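PDB 2W39: putative laminarinase from Phanerochaete chrysosporium, which probably hydrolyses the beta-1,3 linkages of laminarin and related beta-glucans such as lichenin, as an extracellular glycoside hydrolase of family 16. Local coordinates for residues Ala85-Arg90 against Ile247-Thr252; Pro177-Asn182 against Val198-Arg203; His28-Tyr33 against Asp275-Asn280. All coordinates share one frame; numbering follows the deposited sequence. Where two conformers were deposited one is given.

Contact 1: Ala85-Arg90 against Ile247-Thr252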
loop_
_atom_site.group_PDB
_atom_site.type_symbol
_atom_site.label_atom_id
_atom_site.label_comp_id
_atom_site.label_asym_id
_atom_site.label_seq_id
_atom_site.Cartn_x
_atom_site.Cartn_y
_atom_site.Cartn_z
ATOM N N ALA A 85 6.893 6.788 -8.060
ATOM C CA ALA A 85 6.526 7.156 -6.683
ATOM C C ALA A 85 7.454 6.417 -5.732
ATOM O O ALA A 85 7.645 5.207 -5.861
ATOM C CB ALA A 85 5.056 6.792 -6.389
ATOM N N VAL A 86 8.027 7.154 -4.781
ATOM C CA VAL A 86 8.978 6.591 -3.827
ATOM C C VAL A 86 8.469 6.845 -2.415
ATOM O O VAL A 86 8.218 7.994 -2.040
ATOM C CB VAL A 86 10.390 7.203 -3.981
ATOM C CG1 VAL A 86 11.363 6.511 -3.031
ATOM C CG2 VAL A 86 10.865 7.077 -5.436
ATOM N N PHE A 87 8.355 5.778 -1.634
ATOM C CA PHE A 87 7.821 5.788 -0.273
ATOM C C PHE A 87 8.939 5.411 0.688
ATOM O O PHE A 87 9.461 4.300 0.614
ATOM C CB PHE A 87 6.671 4.758 -0.121
ATOM C CG PHE A 87 5.500 4.965 -1.056
ATOM C CD1 PHE A 87 4.300 5.484 -0.582
ATOM C CD2 PHE A 87 5.594 4.626 -2.399
ATOM C CE1 PHE A 87 3.212 5.665 -1.446
ATOM C CE2 PHE A 87 4.506 4.818 -3.269
ATOM C CZ PHE A 87 3.324 5.346 -2.799
ATOM N N ASP A 88 9.303 6.342 1.565
ATOM C CA ASP A 88 10.322 6.103 2.601
ATOM C C ASP A 88 9.542 5.831 3.881
ATOM O O ASP A 88 8.975 6.758 4.468
ATOM C CB ASP A 88 11.259 7.312 2.720
ATOM C CG ASP A 88 12.354 7.125 3.743
ATOM O OD1 ASP A 88 12.357 6.120 4.467
ATOM O OD2 ASP A 88 13.216 8.020 3.824
ATOM N N VAL A 89 9.470 4.559 4.270
ATOM C CA VAL A 89 8.526 4.106 5.292
ATOM C C VAL A 89 9.292 3.537 6.486
ATOM O O VAL A 89 10.009 2.549 6.357
ATOM C CB VAL A 89 7.593 3.024 4.731
ATOM C CG1 VAL A 89 6.613 2.575 5.809
ATOM C CG2 VAL A 89 6.836 3.532 3.483
ATOM N N ARG A 90 9.139 4.176 7.639
ATOM C CA ARG A 90 9.794 3.735 8.874
ATOM C C ARG A 90 9.050 2.560 9.519
ATOM O O ARG A 90 9.672 1.717 10.163
ATOM C CB ARG A 90 9.903 4.887 9.881
ATOM C CG ARG A 90 10.669 6.087 9.339
ATOM C CD ARG A 90 10.956 7.078 10.474
ATOM N NE ARG A 90 11.565 8.328 10.014
ATOM C CZ ARG A 90 10.916 9.473 9.834
ATOM N NH1 ARG A 90 9.608 9.564 10.020
ATOM N NH2 ARG A 90 11.593 10.546 9.445
ATOM N N ILE A 247 -2.718 8.305 -5.536
ATOM C CA ILE A 247 -2.003 7.505 -4.539
ATOM C C ILE A 247 -2.857 7.432 -3.270
ATOM O O ILE A 247 -3.384 8.462 -2.807
ATOM C CB ILE A 247 -0.628 8.146 -4.219
ATOM C CG1 ILE A 247 0.280 8.062 -5.446
ATOM C CG2 ILE A 247 0.020 7.501 -2.980
ATOM C CD1 ILE A 247 1.534 8.940 -5.389
ATOM N N ILE A 248 -3.027 6.220 -2.749
ATOM C CA ILE A 248 -3.821 5.967 -1.544
ATOM C C ILE A 248 -2.961 5.242 -0.519
ATOM O O ILE A 248 -2.224 4.309 -0.859
ATOM C CB ILE A 248 -5.113 5.166 -1.869
ATOM C CG1 ILE A 248 -5.952 5.936 -2.901
ATOM C CG2 ILE A 248 -5.930 4.889 -0.582
ATOM C CD1 ILE A 248 -7.193 5.194 -3.367
ATOM N N ILE A 249 -3.051 5.679 0.735
ATOM C CA ILE A 249 -2.409 4.996 1.854
ATOM C C ILE A 249 -3.467 4.815 2.931
ATOM O O ILE A 249 -4.118 5.784 3.325
ATOM C CB ILE A 249 -1.191 5.766 2.415
ATOM C CG1 ILE A 249 -0.203 6.094 1.292
ATOM C CG2 ILE A 249 -0.538 4.954 3.529
ATOM C CD1 ILE A 249 0.888 7.095 1.706
ATOM N N ASN A 250 -3.678 3.577 3.381
ATOM C CA ASN A 250 -4.800 3.300 4.282
ATOM C C ASN A 250 -4.505 2.182 5.247
ATOM O O ASN A 250 -3.523 1.451 5.102
ATOM C CB ASN A 250 -6.082 2.963 3.484
ATOM C CG ASN A 250 -5.990 1.623 2.801
ATOM O OD1 ASN A 250 -5.361 1.506 1.746
ATOM N ND2 ASN A 250 -6.571 0.589 3.413
ATOM N N LEU A 251 -5.406 2.043 6.210
ATOM C CA LEU A 251 -5.406 0.892 7.097
ATOM C C LEU A 251 -6.856 0.501 7.350
ATOM O O LEU A 251 -7.617 1.268 7.944
ATOM C CB LEU A 251 -4.711 1.244 8.410
ATOM C CG LEU A 251 -4.864 0.214 9.542
ATOM C CD1 LEU A 251 -4.281 -1.149 9.161
ATOM C CD2 LEU A 251 -4.235 0.752 10.827
ATOM N N THR A 252 -7.242 -0.680 6.872
ATOM C CA THR A 252 -8.522 -1.262 7.249
ATOM C C THR A 252 -8.289 -2.470 8.166
ATOM O O THR A 252 -7.136 -2.829 8.457
ATOM C CB THR A 252 -9.428 -1.576 6.013
ATOM O OG1 THR A 252 -10.757 -1.796 6.508
ATOM C CG2 THR A 252 -8.953 -2.772 5.202
#

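Contact 2: Pro177-Asn182 against Val198-Arg203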
loop_
_atom_site.group_PDB
_atom_site.type_symbol
_atom_site.label_atom_id
_atom_site.label_comp_id
_atom_site.label_asym_id
_atom_site.label_seq_id
_atom_site.Cartn_x
_atom_site.Cartn_y
_atom_site.Cartn_z
ATOM N N PRO A 177 5.638 -7.294 10.992
ATOM C CA PRO A 177 6.565 -7.210 12.118
ATOM C C PRO A 177 8.039 -7.306 11.701
ATOM O O PRO A 177 8.883 -6.619 12.293
ATOM C CB PRO A 177 6.150 -8.410 12.982
ATOM C CG PRO A 177 4.655 -8.510 12.741
ATOM C CD PRO A 177 4.516 -8.223 11.251
ATOM N N SER A 178 8.357 -8.130 10.709
ATOM C CA SER A 178 9.749 -8.237 10.245
ATOM C C SER A 178 10.247 -6.885 9.697
ATOM O O SER A 178 11.326 -6.400 10.043
ATOM C CB SER A 178 9.831 -9.291 9.149
ATOM O OG SER A 178 11.146 -9.410 8.655
ATOM N N PHE A 179 9.462 -6.276 8.816
ATOM C CA PHE A 179 9.760 -4.947 8.278
ATOM C C PHE A 179 9.925 -3.932 9.403
ATOM O O PHE A 179 10.880 -3.144 9.421
ATOM C CB PHE A 179 8.598 -4.598 7.351
ATOM C CG PHE A 179 8.593 -3.193 6.784
ATOM C CD1 PHE A 179 9.075 -2.932 5.502
ATOM C CD2 PHE A 179 7.960 -2.162 7.476
ATOM C CE1 PHE A 179 8.967 -1.662 4.934
ATOM C CE2 PHE A 179 7.836 -0.876 6.905
ATOM C CZ PHE A 179 8.341 -0.638 5.649
ATOM N N ASN A 180 8.995 -3.945 10.355
ATOM C CA ASN A 180 9.039 -2.954 11.420
ATOM C C ASN A 180 10.272 -3.101 12.311
ATOM O O ASN A 180 10.900 -2.107 12.703
ATOM C CB ASN A 180 7.753 -3.008 12.237
ATOM C CG ASN A 180 6.568 -2.470 11.466
ATOM O OD1 ASN A 180 6.742 -1.666 10.538
ATOM N ND2 ASN A 180 5.364 -2.896 11.830
ATOM N N ALA A 181 10.620 -4.348 12.630
ATOM C CA ALA A 181 11.806 -4.607 13.457
ATOM C C ALA A 181 13.088 -4.113 12.789
ATOM O O ALA A 181 14.063 -3.755 13.466
ATOM C CB ALA A 181 11.899 -6.102 13.731
ATOM N N ASN A 182 13.083 -4.118 11.465
ATOM C CA ASN A 182 14.221 -3.704 10.660
ATOM C C ASN A 182 14.236 -2.199 10.363
ATOM O O ASN A 182 15.119 -1.733 9.640
ATOM C CB ASN A 182 14.230 -4.516 9.360
ATOM C CG ASN A 182 15.597 -4.574 8.722
ATOM O OD1 ASN A 182 16.607 -4.813 9.397
ATOM N ND2 ASN A 182 15.651 -4.366 7.406
ATOM N N VAL A 198 8.027 -2.506 -9.338
ATOM C CA VAL A 198 8.149 -2.126 -7.936
ATOM C C VAL A 198 9.493 -2.641 -7.428
ATOM O O VAL A 198 9.854 -3.799 -7.687
ATOM C CB VAL A 198 7.009 -2.714 -7.061
ATOM C CG1 VAL A 198 7.175 -2.337 -5.600
ATOM C CG2 VAL A 198 5.636 -2.271 -7.551
ATOM N N TRP A 199 10.194 -1.781 -6.690
ATOM C CA TRP A 199 11.402 -2.194 -5.974
ATOM C C TRP A 199 11.159 -2.034 -4.479
ATOM O O TRP A 199 10.617 -1.005 -4.040
ATOM C CB TRP A 199 12.586 -1.289 -6.299
ATOM C CG TRP A 199 13.134 -1.324 -7.686
ATOM C CD1 TRP A 199 14.263 -1.975 -8.100
ATOM C CD2 TRP A 199 12.624 -0.625 -8.832
ATOM N NE1 TRP A 199 14.479 -1.738 -9.442
ATOM C CE2 TRP A 199 13.487 -0.913 -9.913
ATOM C CE3 TRP A 199 11.526 0.230 -9.042
ATOM C CZ2 TRP A 199 13.298 -0.367 -11.193
ATOM C CZ3 TRP A 199 11.336 0.764 -10.304
ATOM C CH2 TRP A 199 12.216 0.464 -11.363
ATOM N N PHE A 200 11.613 -3.017 -3.701
ATOM C CA PHE A 200 11.726 -2.870 -2.270
ATOM C C PHE A 200 13.187 -2.923 -1.850
ATOM O O PHE A 200 13.891 -3.846 -2.238
ATOM C CB PHE A 200 10.989 -3.993 -1.527
ATOM C CG PHE A 200 11.258 -3.961 -0.056
ATOM C CD1 PHE A 200 10.928 -2.827 0.691
ATOM C CD2 PHE A 200 11.923 -5.010 0.575
ATOM C CE1 PHE A 200 11.219 -2.760 2.041
ATOM C CE2 PHE A 200 12.219 -4.917 1.955
ATOM C CZ PHE A 200 11.853 -3.797 2.645
ATOM N N PHE A 201 13.616 -1.964 -1.026
ATOM C CA PHE A 201 14.934 -1.985 -0.381
ATOM C C PHE A 201 14.766 -1.850 1.119
ATOM O O PHE A 201 14.206 -0.871 1.584
ATOM C CB PHE A 201 15.833 -0.862 -0.901
ATOM C CG PHE A 201 16.226 -1.057 -2.327
ATOM C CD1 PHE A 201 15.497 -0.468 -3.348
ATOM C CD2 PHE A 201 17.283 -1.894 -2.657
ATOM C CE1 PHE A 201 15.831 -0.697 -4.681
ATOM C CE2 PHE A 201 17.620 -2.112 -3.975
ATOM C CZ PHE A 201 16.894 -1.519 -4.984
ATOM N N PRO A 202 15.241 -2.850 1.883
ATOM C CA PRO A 202 15.296 -2.779 3.346
ATOM C C PRO A 202 16.031 -1.541 3.860
ATOM O O PRO A 202 16.961 -1.045 3.204
ATOM C CB PRO A 202 16.075 -4.048 3.714
ATOM C CG PRO A 202 15.717 -5.016 2.610
ATOM C CD PRO A 202 15.722 -4.153 1.382
ATOM N N ARG A 203 15.634 -1.065 5.038
ATOM C CA ARG A 203 16.282 0.092 5.646
ATOM C C ARG A 203 17.800 -0.040 5.731
ATOM O O ARG A 203 18.530 0.951 5.558
ATOM C CB ARG A 203 15.728 0.280 7.057
ATOM C CG ARG A 203 16.313 1.461 7.818
ATOM C CD ARG A 203 15.977 2.801 7.176
ATOM N NE ARG A 203 14.526 2.955 7.015
ATOM C CZ ARG A 203 13.923 3.918 6.330
ATOM N NH1 ARG A 203 14.607 4.870 5.707
ATOM N NH2 ARG A 203 12.599 3.934 6.274
#

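Contact 3: His28-Tyr33 against Asp275-Asn280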
loop_
_atom_site.group_PDB
_atom_site.type_symbol
_atom_site.label_atom_id
_atom_site.label_comp_id
_atom_site.label_asym_id
_atom_site.label_seq_id
_atom_site.Cartn_x
_atom_site.Cartn_y
_atom_site.Cartn_z
ATOM N N HIS A 28 -15.156 -3.676 2.945
ATOM C CA HIS A 28 -16.090 -4.221 3.958
ATOM C C HIS A 28 -15.429 -4.546 5.298
ATOM O O HIS A 28 -15.859 -5.456 6.007
ATOM C CB HIS A 28 -16.845 -5.439 3.399
ATOM C CG HIS A 28 -17.471 -5.162 2.073
ATOM N ND1 HIS A 28 -16.967 -5.669 0.900
ATOM C CD2 HIS A 28 -18.494 -4.347 1.721
ATOM C CE1 HIS A 28 -17.692 -5.238 -0.117
ATOM N NE2 HIS A 28 -18.612 -4.419 0.353
ATOM N N GLY A 29 -14.403 -3.788 5.665
ATOM C CA GLY A 29 -13.700 -4.018 6.910
ATOM C C GLY A 29 -14.408 -3.493 8.146
ATOM O O GLY A 29 -15.396 -2.744 8.054
ATOM N N ARG A 30 -13.901 -3.890 9.308
ATOM C CA ARG A 30 -14.427 -3.435 10.591
ATOM C C ARG A 30 -13.731 -2.116 10.936
ATOM O O ARG A 30 -12.918 -2.025 11.868
ATOM C CB ARG A 30 -14.210 -4.503 11.653
ATOM C CG ARG A 30 -14.802 -4.187 13.010
ATOM C CD ARG A 30 -16.300 -3.894 12.956
ATOM N NE ARG A 30 -16.787 -3.603 14.298
ATOM C CZ ARG A 30 -17.875 -2.889 14.570
ATOM N NH1 ARG A 30 -18.627 -2.389 13.596
ATOM N NH2 ARG A 30 -18.204 -2.698 15.841
ATOM N N VAL A 31 -14.035 -1.097 10.131
ATOM C CA VAL A 31 -13.301 0.163 10.143
ATOM C C VAL A 31 -14.273 1.312 10.039
ATOM O O VAL A 31 -15.315 1.213 9.387
ATOM C CB VAL A 31 -12.268 0.215 8.969
ATOM C CG1 VAL A 31 -12.950 0.346 7.592
ATOM C CG2 VAL A 31 -11.270 1.357 9.171
ATOM N N ASN A 32 -13.922 2.420 10.682
ATOM C CA ASN A 32 -14.619 3.685 10.509
ATOM C C ASN A 32 -13.603 4.691 9.986
ATOM O O ASN A 32 -12.768 5.189 10.758
ATOM C CB ASN A 32 -15.233 4.156 11.824
ATOM C CG ASN A 32 -16.075 5.393 11.642
ATOM O OD1 ASN A 32 -16.986 5.416 10.825
ATOM N ND2 ASN A 32 -15.764 6.434 12.390
ATOM N N TYR A 33 -13.640 4.947 8.685
ATOM C CA TYR A 33 -12.708 5.879 8.071
ATOM C C TYR A 33 -13.175 7.304 8.341
ATOM O O TYR A 33 -14.254 7.706 7.912
ATOM C CB TYR A 33 -12.659 5.625 6.578
ATOM C CG TYR A 33 -11.764 4.494 6.129
ATOM C CD1 TYR A 33 -10.486 4.309 6.669
ATOM C CD2 TYR A 33 -12.166 3.648 5.083
ATOM C CE1 TYR A 33 -9.644 3.290 6.195
ATOM C CE2 TYR A 33 -11.324 2.643 4.608
ATOM C CZ TYR A 33 -10.058 2.492 5.145
ATOM O OH TYR A 33 -9.177 1.540 4.680
ATOM N N ASP A 275 -14.687 -9.528 16.372
ATOM C CA ASP A 275 -14.667 -9.512 17.824
ATOM C C ASP A 275 -13.282 -9.094 18.365
ATOM O O ASP A 275 -13.198 -8.358 19.349
ATOM C CB ASP A 275 -15.115 -10.879 18.344
ATOM C CG ASP A 275 -15.382 -10.886 19.829
ATOM O OD1 ASP A 275 -16.191 -10.062 20.300
ATOM O OD2 ASP A 275 -14.807 -11.756 20.516
ATOM N N TYR A 276 -12.209 -9.536 17.708
ATOM C CA TYR A 276 -10.851 -9.181 18.099
ATOM C C TYR A 276 -10.634 -7.677 17.966
ATOM O O TYR A 276 -10.134 -7.021 18.879
ATOM C CB TYR A 276 -9.833 -9.960 17.260
ATOM C CG TYR A 276 -8.414 -9.751 17.727
ATOM C CD1 TYR A 276 -7.880 -10.556 18.733
ATOM C CD2 TYR A 276 -7.621 -8.723 17.205
ATOM C CE1 TYR A 276 -6.588 -10.367 19.198
ATOM C CE2 TYR A 276 -6.329 -8.524 17.673
ATOM C CZ TYR A 276 -5.818 -9.343 18.661
ATOM O OH TYR A 276 -4.524 -9.139 19.101
ATOM N N VAL A 277 -11.027 -7.146 16.811
ATOM C CA VAL A 277 -10.886 -5.714 16.553
ATOM C C VAL A 277 -11.753 -4.883 17.509
ATOM O O VAL A 277 -11.312 -3.832 17.977
ATOM C CB VAL A 277 -11.189 -5.416 15.069
ATOM C CG1 VAL A 277 -11.321 -3.901 14.816
ATOM C CG2 VAL A 277 -10.093 -6.014 14.190
ATOM N N ASN A 278 -12.963 -5.346 17.835
ATOM C CA ASN A 278 -13.809 -4.608 18.765
ATOM C C ASN A 278 -13.182 -4.511 20.153
ATOM O O ASN A 278 -13.214 -3.470 20.797
ATOM C CB ASN A 278 -15.173 -5.297 18.943
ATOM C CG ASN A 278 -16.099 -5.128 17.757
ATOM O OD1 ASN A 278 -15.850 -4.323 16.864
ATOM N ND2 ASN A 278 -17.199 -5.898 17.752
ATOM N N ASN A 279 -12.630 -5.626 20.617
ATOM C CA ASN A 279 -12.402 -5.814 22.048
ATOM C C ASN A 279 -10.975 -5.655 22.528
ATOM O O ASN A 279 -10.732 -5.689 23.738
ATOM C CB ASN A 279 -13.050 -7.123 22.494
ATOM C CG ASN A 279 -14.556 -7.063 22.342
ATOM O OD1 ASN A 279 -15.172 -7.915 21.707
ATOM N ND2 ASN A 279 -15.153 -6.021 22.900
ATOM N N ASN A 280 -10.049 -5.417 21.600
ATOM C CA ASN A 280 -8.634 -5.345 21.963
ATOM C C ASN A 280 -7.953 -4.055 21.499
ATOM O O ASN A 280 -6.993 -4.110 20.735
ATOM C CB ASN A 280 -7.893 -6.566 21.413
ATOM C CG ASN A 280 -8.430 -7.859 21.987
ATOM O OD1 ASN A 280 -8.067 -8.261 23.100
ATOM N ND2 ASN A 280 -9.332 -8.496 21.260
#

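Contact 1: Ala85-Arg90 against Ile247-Thr252
The ring of Phe87 meets Ile247 and Ile249 with its edge: Ile247 CG2 and Ile249 CD1 both lie near the ring plane, at the far rim. Ring atom CZ is 3.9 Å from Ile247 CG2, while CE1 reaches Ile249 CD1 at 4.2 Å. Placing CG anti to the carbonyl carbon (chi1 -59°) directs the ring across to the facing strand, so that the ring and the two isoleucine side chains, extending from facing strands, pass alongside one another. This is the interior of the GH16 beta-sandwich. Strand 85-89 belongs to one sheet and strand 247-252 to the other, their axes 10.9 Å apart and inclined by 23°, too far for backbone hydrogen bonds, so apolar side chains alone bridge the gap. A long flat ring suits this spacing, and branched isoleucines, well adapted to strands, offer methyls to its rim. Two residues before Phe87, on the same side of the strand, the small Ala85 faces the longer branch of Ile247, with CB 4.2 Å from CD1. The strand alternation puts Ile248 on the other side of its sheet, against Trp103 and Arg73, while Phe87 also touches Val294 in the strand next to its own.

Contact 2: Pro177-Asn182 against Val198-Arg203
The last turn of helix 177-181 runs out beside the end of strand 198-202, where the CA atoms of Asn182 and Arg203 come within 6.6 Å, yet no hydrogen bond joins the two segments directly. Deeper in, two aromatic side chains meet. Phe179, on the buried side of the helix, and Phe200, on the strand, cross obliquely, with CE1 of Phe179 3.8 Å from CE1 of Phe200. The Phe200 atom lies in the plane of the Phe179 ring, at its edge, whereas seen from the Phe200 ring the approach is slanted. With CG anti to the backbone N (chi1 173°), Phe179 swings its ring off the helix toward the sheet. Phenylalanine suits both places, being long enough to span from helix to strand and having nothing polar to satisfy. Tyr187, against which both rings pack, lies on strand 185-191, the first arm of the antiparallel hairpin whose second arm is 195-202; the helix leads into this hairpin of the beta-sandwich, and the second arm, running back antiparallel, brings its C-terminal end beside the end of the helix. There the backbone closes in: Asn182 O is 3.3 Å from Arg203 CB, a van der Waals contact. The amide of Asn182 lies across Pro202, ND2 being 3.7 Å from CB in the conformer given, and is turned to hydrogen-bond through ND2 with Asn204 OD1, just beyond the strand. Arg203 starts toward the helix, but bends at chi2 and chi3 carry its guanidinium away, where it forms a salt bridge with Asp88, donates from NE to Gly183 O and takes part in a cation-pi contact with Trp186. Few side chains but arginine could serve a carboxylate, a carbonyl and a ring together.

Contact 3: His28-Tyr33 against Asp275-Asn280
Arg30 and Asn278 are joined where an inverse gamma turn centred on Arg30 leads into strand 31-33, an outlying strand of the mixed sheet of the beta-sandwich, beside helix 275-279 near the C-terminal end of the chain. The helix is tied at its start by the disulfide between Cys254 and Cys273. The polar link is a side-on grip by two nitrogens on one oxygen. NE gives the shorter bond, 2.8 Å to Asn278 OD1, with an angle of 157° at the hydrogen, and lies in the carbonyl plane on a lone pair. NH2 bonds the same OD1 at 3.0 Å from above that plane, away from the lone pair. The oxygen lies in the guanidinium plane at its edge, while the amide is turned steeply against it, 71° between planes. A bend at chi2 (56°) brings the guanidinium round to this position. NH1 in turn reaches Gly66 O, so the positive group ties the helix to the neighbouring loop; arginine fits because its donors point in several directions. With an alanine in place of Arg30, Asn278 OD1 is likely to lose both donors and the Gly66 carbonyl its mate. The van der Waals part is small: Val277 CG1 packs on Arg30 CG at 3.9 Å and also rests 3.8 Å from the carbonyl Arg30 O, a compact branched side chain set beside the turn and the aliphatic stem. Within the helix segment, Asn280 folds back after the last turn, its ND2 lying above the Tyr276 ring toward the rim and donating to Tyr276 O at 2.9 Å.

How the contacts relate
Contact 1 lies in the middle of the fold, its centre about 13 Å from that of contact 2 and about 21 Å from that of contact 3. Along the chain, contact 2 is nested within the loop closed by contact 1, and both within that of contact 3. Contacts 1 and 2 are joined by the salt bridge of Asp88 OD1 with Arg203 NH2, 2.8 Å apart, and touch through Val89 CG1 and Phe179 CZ, 3.7 Å apart. Contact 3 meets strand 247-252 through Tyr33 OH, 3.0 Å from Asn250 ND2, a weak hydrogen bond. This strand also underlies the sugar site: the side chain of Ile249 is about 10 Å from the bound gluconolactone, and Asn250 OD1 hydrogen-bonds the pocket residue Trp103.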